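Local coordinates for protein glycosyl hydrolase family 10 (Bacteroides intestinalis DSM 17393, PDB 4QPW) that binds xylohexaose, and so probably xylan, as a carbohydrate-binding module with a beta-sandwich fold in a modular, probably xylan-hydrolysing family 10 enzyme of a gut bacterium, at residues Cys39-Thr44 against Thr131-Tyr136; Met75-Ala80 against Thr103-Tyr108. All blocks are in the same frame, centred on the assembly; numbering follows the deposited sequence.

Contact 1: Cys39-Thr44 against Thr131-Tyr136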
# COMPACT_ATOMS: atom_id res chain seq x y z
N CYS A 39 8.96 7.50 -6.01
CA CYS A 39 8.00 6.51 -5.54
C CYS A 39 8.43 5.91 -4.25
O CYS A 39 9.65 5.90 -3.93
CB CYS A 39 7.79 5.43 -6.60
SG CYS A 39 9.22 4.48 -7.04
N LEU A 40 7.50 5.36 -3.50
CA LEU A 40 7.82 4.42 -2.42
C LEU A 40 8.31 3.13 -3.05
O LEU A 40 7.71 2.67 -4.04
CB LEU A 40 6.58 4.22 -1.55
CG LEU A 40 6.68 3.27 -0.42
CD1 LEU A 40 7.75 3.63 0.61
CD2 LEU A 40 5.36 3.12 0.27
N GLU A 41 9.33 2.49 -2.50
CA GLU A 41 9.89 1.27 -3.06
C GLU A 41 10.10 0.24 -1.97
O GLU A 41 10.66 0.52 -0.91
CB GLU A 41 11.20 1.62 -3.76
CG GLU A 41 11.90 0.47 -4.44
CD GLU A 41 12.98 0.90 -5.46
OE1 GLU A 41 14.15 0.50 -5.16
OE2 GLU A 41 12.73 1.48 -6.46
N ILE A 42 9.67 -0.97 -2.25
CA ILE A 42 9.81 -2.14 -1.34
C ILE A 42 10.63 -3.17 -2.15
O ILE A 42 10.12 -3.71 -3.18
CB ILE A 42 8.51 -2.69 -0.88
CG1 ILE A 42 7.68 -1.57 -0.18
CG2 ILE A 42 8.74 -3.91 0.03
CD1 ILE A 42 6.63 -0.92 -1.08
N LYS A 43 11.87 -3.42 -1.74
CA LYS A 43 12.76 -4.33 -2.47
C LYS A 43 13.10 -5.52 -1.63
O LYS A 43 13.52 -5.38 -0.48
CB LYS A 43 14.01 -3.64 -2.85
CG LYS A 43 13.94 -2.70 -3.93
CD LYS A 43 15.37 -2.45 -4.45
CE LYS A 43 16.04 -3.78 -4.72
NZ LYS A 43 16.84 -3.77 -5.98
N THR A 44 12.97 -6.69 -2.22
CA THR A 44 13.19 -7.99 -1.53
C THR A 44 14.01 -8.87 -2.43
O THR A 44 13.84 -8.93 -3.66
CB THR A 44 11.98 -8.71 -1.22
OG1 THR A 44 11.19 -8.79 -2.43
CG2 THR A 44 11.17 -8.04 -0.15
N THR A 131 11.10 -5.97 -6.82
CA THR A 131 10.90 -4.53 -6.46
C THR A 131 9.43 -4.20 -6.70
O THR A 131 8.91 -4.43 -7.83
CB THR A 131 11.77 -3.67 -7.29
OG1 THR A 131 13.19 -4.03 -7.11
CG2 THR A 131 11.67 -2.18 -6.94
N ILE A 132 8.76 -3.68 -5.67
CA ILE A 132 7.42 -3.04 -5.76
C ILE A 132 7.62 -1.56 -5.67
O ILE A 132 8.34 -1.05 -4.79
CB ILE A 132 6.53 -3.58 -4.66
CG1 ILE A 132 6.32 -5.08 -4.83
CG2 ILE A 132 5.23 -2.78 -4.65
CD1 ILE A 132 5.61 -5.69 -3.65
N GLN A 133 6.99 -0.80 -6.57
CA GLN A 133 6.98 0.68 -6.54
C GLN A 133 5.56 1.21 -6.48
O GLN A 133 4.66 0.70 -7.18
CB GLN A 133 7.69 1.18 -7.76
CG GLN A 133 9.19 0.77 -7.78
CD GLN A 133 9.93 1.32 -9.00
OE1 GLN A 133 9.34 1.47 -10.06
NE2 GLN A 133 11.14 1.66 -8.82
N ILE A 134 5.34 2.17 -5.57
CA ILE A 134 4.02 2.76 -5.32
C ILE A 134 4.15 4.24 -5.49
O ILE A 134 4.91 4.92 -4.81
CB ILE A 134 3.52 2.36 -3.93
CG1 ILE A 134 3.34 0.85 -3.85
CG2 ILE A 134 2.20 3.12 -3.64
CD1 ILE A 134 3.04 0.33 -2.45
N LYS A 135 3.40 4.81 -6.47
CA LYS A 135 3.53 6.22 -6.78
C LYS A 135 2.65 7.14 -5.88
O LYS A 135 3.11 8.24 -5.57
CB LYS A 135 3.12 6.40 -8.26
CG LYS A 135 3.47 7.66 -8.92
CD LYS A 135 4.97 7.75 -9.18
CE LYS A 135 5.36 9.04 -9.93
NZ LYS A 135 6.83 9.17 -10.07
N TYR A 136 1.47 6.69 -5.56
CA TYR A 136 0.52 7.49 -4.75
C TYR A 136 -0.54 6.58 -4.25
O TYR A 136 -0.77 5.48 -4.77
CB TYR A 136 -0.11 8.68 -5.55
CG TYR A 136 -0.85 8.27 -6.81
CD1 TYR A 136 -2.14 7.75 -6.75
CD2 TYR A 136 -0.27 8.38 -8.07
CE1 TYR A 136 -2.85 7.44 -7.91
CE2 TYR A 136 -0.93 8.05 -9.21
CZ TYR A 136 -2.18 7.55 -9.10
OH TYR A 136 -2.93 7.17 -10.28
O HOH W 1 14.94 -2.42 -8.44
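Glu41 OE2 is gripped twice: Gln133 NE2 reaches it across the strands at 2.9 Å, and Asn34 ND2 also holds it. The amide N-H runs nearly straight (166°), with OE2 in the amide plane of Gln133, but meets the carboxylate's anti side, somewhat out of plane. The two side chains lie side by side, and Gln133 turns its other end, OE1, to Arg77. Cys39 SG rests 3.7 Å from Gln133 CB. Thr131 divides its branches: CG2 packs 3.7 Å from Glu41 CG, while OG1 lies along the bent Lys43 chain and bonds a water at 2.7 Å.

Between the antiparallel strands 39-44 and 131-136, neighbours in one sheet of the beta-sandwich module, the hydrogen-bonded pairs Leu40-Ile134 and Ile42-Ile132 each exchange two backbone bonds, Ile132 N to Ile42 O being 2.8 Å. Their branched side chains turn to the interior, where Ile42 CD1 meets Ile134 CD1 at 4.0 Å; CG1 beside the backbone N (chi1 -56°) sends Ile42's long branch toward Ile134. The pairing thus separates an aliphatic interior face from a polar one, where the doubly engaged amide is held from turning and the carboxylate, probably charged, is likely to be stabilised by two N-H donors.

Contact 2: Met75-Ala80 against Thr103-Tyr108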
# COMPACT_ATOMS: atom_id res chain seq x y z
N MET A 75 -1.42 3.68 -7.40
CA MET A 75 -0.62 3.43 -8.63
C MET A 75 0.60 2.61 -8.25
O MET A 75 1.39 3.02 -7.37
CB MET A 75 -0.29 4.71 -9.32
CG MET A 75 0.69 4.48 -10.48
SD MET A 75 0.74 5.72 -11.78
CE MET A 75 2.40 6.29 -11.72
N VAL A 76 0.72 1.44 -8.87
CA VAL A 76 1.68 0.39 -8.47
C VAL A 76 2.29 -0.23 -9.70
O VAL A 76 1.59 -0.42 -10.73
CB VAL A 76 1.00 -0.71 -7.67
CG1 VAL A 76 1.96 -1.79 -7.17
CG2 VAL A 76 0.15 -0.16 -6.59
N ARG A 77 3.56 -0.58 -9.63
CA ARG A 77 4.17 -1.52 -10.61
C ARG A 77 5.16 -2.38 -9.82
O ARG A 77 5.60 -2.07 -8.67
CB ARG A 77 4.82 -0.80 -11.73
CG ARG A 77 6.01 -0.09 -11.42
CD ARG A 77 6.78 0.50 -12.64
NE ARG A 77 8.07 1.01 -12.40
CZ ARG A 77 8.98 1.57 -13.27
NH1 ARG A 77 8.73 1.68 -14.61
NH2 ARG A 77 10.13 2.03 -12.75
N GLY A 78 5.63 -3.44 -10.47
CA GLY A 78 6.69 -4.28 -9.94
C GLY A 78 7.64 -4.71 -10.99
O GLY A 78 7.41 -4.57 -12.21
N SER A 79 8.74 -5.28 -10.53
CA SER A 79 9.76 -5.82 -11.46
C SER A 79 9.28 -7.07 -12.09
O SER A 79 9.97 -7.52 -13.08
CB SER A 79 11.07 -6.11 -10.69
OG SER A 79 10.86 -6.89 -9.58
N ALA A 80 8.30 -7.71 -11.65
CA ALA A 80 7.64 -8.86 -12.20
C ALA A 80 6.21 -8.86 -11.76
O ALA A 80 5.81 -8.05 -10.85
CB ALA A 80 8.28 -10.16 -11.71
N THR A 103 4.51 -5.00 -14.75
CA THR A 103 5.60 -4.17 -14.96
C THR A 103 5.30 -2.76 -15.50
O THR A 103 6.21 -1.99 -15.78
CB THR A 103 6.74 -4.85 -15.80
OG1 THR A 103 6.26 -4.92 -17.19
CG2 THR A 103 7.13 -6.16 -15.26
N GLU A 104 4.05 -2.45 -15.74
CA GLU A 104 3.60 -1.16 -16.25
C GLU A 104 3.06 -0.34 -15.06
O GLU A 104 2.34 -0.90 -14.24
CB GLU A 104 2.44 -1.42 -17.25
CG GLU A 104 2.87 -2.34 -18.40
CD GLU A 104 1.79 -2.73 -19.33
OE1 GLU A 104 0.62 -2.36 -19.15
OE2 GLU A 104 2.08 -3.41 -20.39
N TRP A 105 3.31 0.94 -15.07
CA TRP A 105 2.64 1.84 -14.08
C TRP A 105 1.16 1.85 -14.40
O TRP A 105 0.75 2.32 -15.54
CB TRP A 105 3.18 3.20 -14.11
CG TRP A 105 4.48 3.40 -13.39
CD1 TRP A 105 5.65 3.73 -13.91
CD2 TRP A 105 4.67 3.30 -11.96
NE1 TRP A 105 6.60 3.93 -12.88
CE2 TRP A 105 5.94 3.67 -11.69
CE3 TRP A 105 3.82 2.97 -10.89
CZ2 TRP A 105 6.44 3.74 -10.33
CZ3 TRP A 105 4.30 3.06 -9.59
CH2 TRP A 105 5.59 3.44 -9.37
N LYS A 106 0.30 1.41 -13.50
CA LYS A 106 -1.14 1.36 -13.64
C LYS A 106 -1.76 1.82 -12.34
O LYS A 106 -1.18 1.66 -11.28
CB LYS A 106 -1.65 -0.06 -13.97
CG LYS A 106 -1.14 -0.48 -15.38
CD LYS A 106 -1.33 -1.95 -15.71
CE LYS A 106 -2.66 -2.52 -15.48
NZ LYS A 106 -2.57 -4.02 -15.88
N GLU A 107 -2.98 2.37 -12.44
CA GLU A 107 -3.77 2.69 -11.27
C GLU A 107 -4.72 1.57 -10.98
O GLU A 107 -5.36 1.04 -11.93
CB GLU A 107 -4.56 4.01 -11.46
CG GLU A 107 -5.16 4.51 -10.16
CD GLU A 107 -5.96 5.77 -10.39
OE1 GLU A 107 -7.10 5.66 -10.91
OE2 GLU A 107 -5.47 6.89 -10.09
N TYR A 108 -4.83 1.15 -9.75
CA TYR A 108 -5.75 0.15 -9.28
C TYR A 108 -6.77 0.78 -8.39
O TYR A 108 -6.41 1.68 -7.57
CB TYR A 108 -4.96 -0.97 -8.54
CG TYR A 108 -3.93 -1.65 -9.41
CD1 TYR A 108 -4.34 -2.80 -10.17
CD2 TYR A 108 -2.72 -1.12 -9.66
CE1 TYR A 108 -3.51 -3.41 -11.07
CE2 TYR A 108 -1.84 -1.73 -10.54
CZ TYR A 108 -2.26 -2.87 -11.25
OH TYR A 108 -1.39 -3.46 -12.18
O HOH W 2 1.13 -2.57 -12.41
O HOH W 3 6.60 1.11 -16.20
O HOH W 4 8.86 -2.36 -13.93
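Trp105 lies between Arg77 and Met75, its indole taking one side chain on each face. Arg77 CD makes the CH-pi contact, 3.4 Å from the centroid of the five-membered ring of Trp105 and almost on the ring normal. The guanidinium follows nearly parallel to the indole, 10° between planes; Arg77 CG, set between backbone N and carbonyl carbon (chi1 70°), starts the extended chain across it. On the opposite face comes the flexible Met75, whose CE sits 3.7 Å from Trp105 CE3; its sulfur makes an oblique Met-aromatic contact.

Backbone pairing is sparse, because strands 69-78 and 106-113, neighbours in one sheet, splay apart toward the loop at 103-105. Val76 N donates to Lys106 O at 3.1 Å, and Thr103 CA approaches Gly78 O at 3.3 Å in a CA-H...O contact.

Waters bridge the diverging segments. One lies 2.8 Å from both Val76 O and Glu104 O and 2.7 Å from Tyr108 OH, in the plane of the tyrosine ring; another accepts from Arg77 NH1 and donates to Thr103 O.

Glu37 takes Trp105 NE1, and Gln133 engages Arg77. Replacing Trp105 by alanine is likely to open a gap between Met75 and Arg77 and leave Glu37 OE2 without its indole N-H. The packing rests on the CH-pi contact and dispersion, and side chains and water hold the segments where direct strand bonding gives out.

How the contacts relate
Contacts 1 and 2 belong to the same antiparallel sheet, in which strands 130-141 and 69-78 are neighbours. Contact 1 is largely buried and regular, its strands exchanging bonds in alternate pairs; contact 2 lies at the surface, where strand gives way to loop and indole, guanidinium and water do the joining. Two polar links tie them. Gln133 passes from the carboxylate of one contact to the guanidinium of the other, and Tyr136 OH reaches Glu107 OE2 at 2.6 Å, a probable hydrogen bond. Trp105 also packs on Gln133, backbone included, with CZ3 3.4 Å from Gln133 O, bringing the Trp105 packing of 75-80 against 103-108 up to strand 130-141.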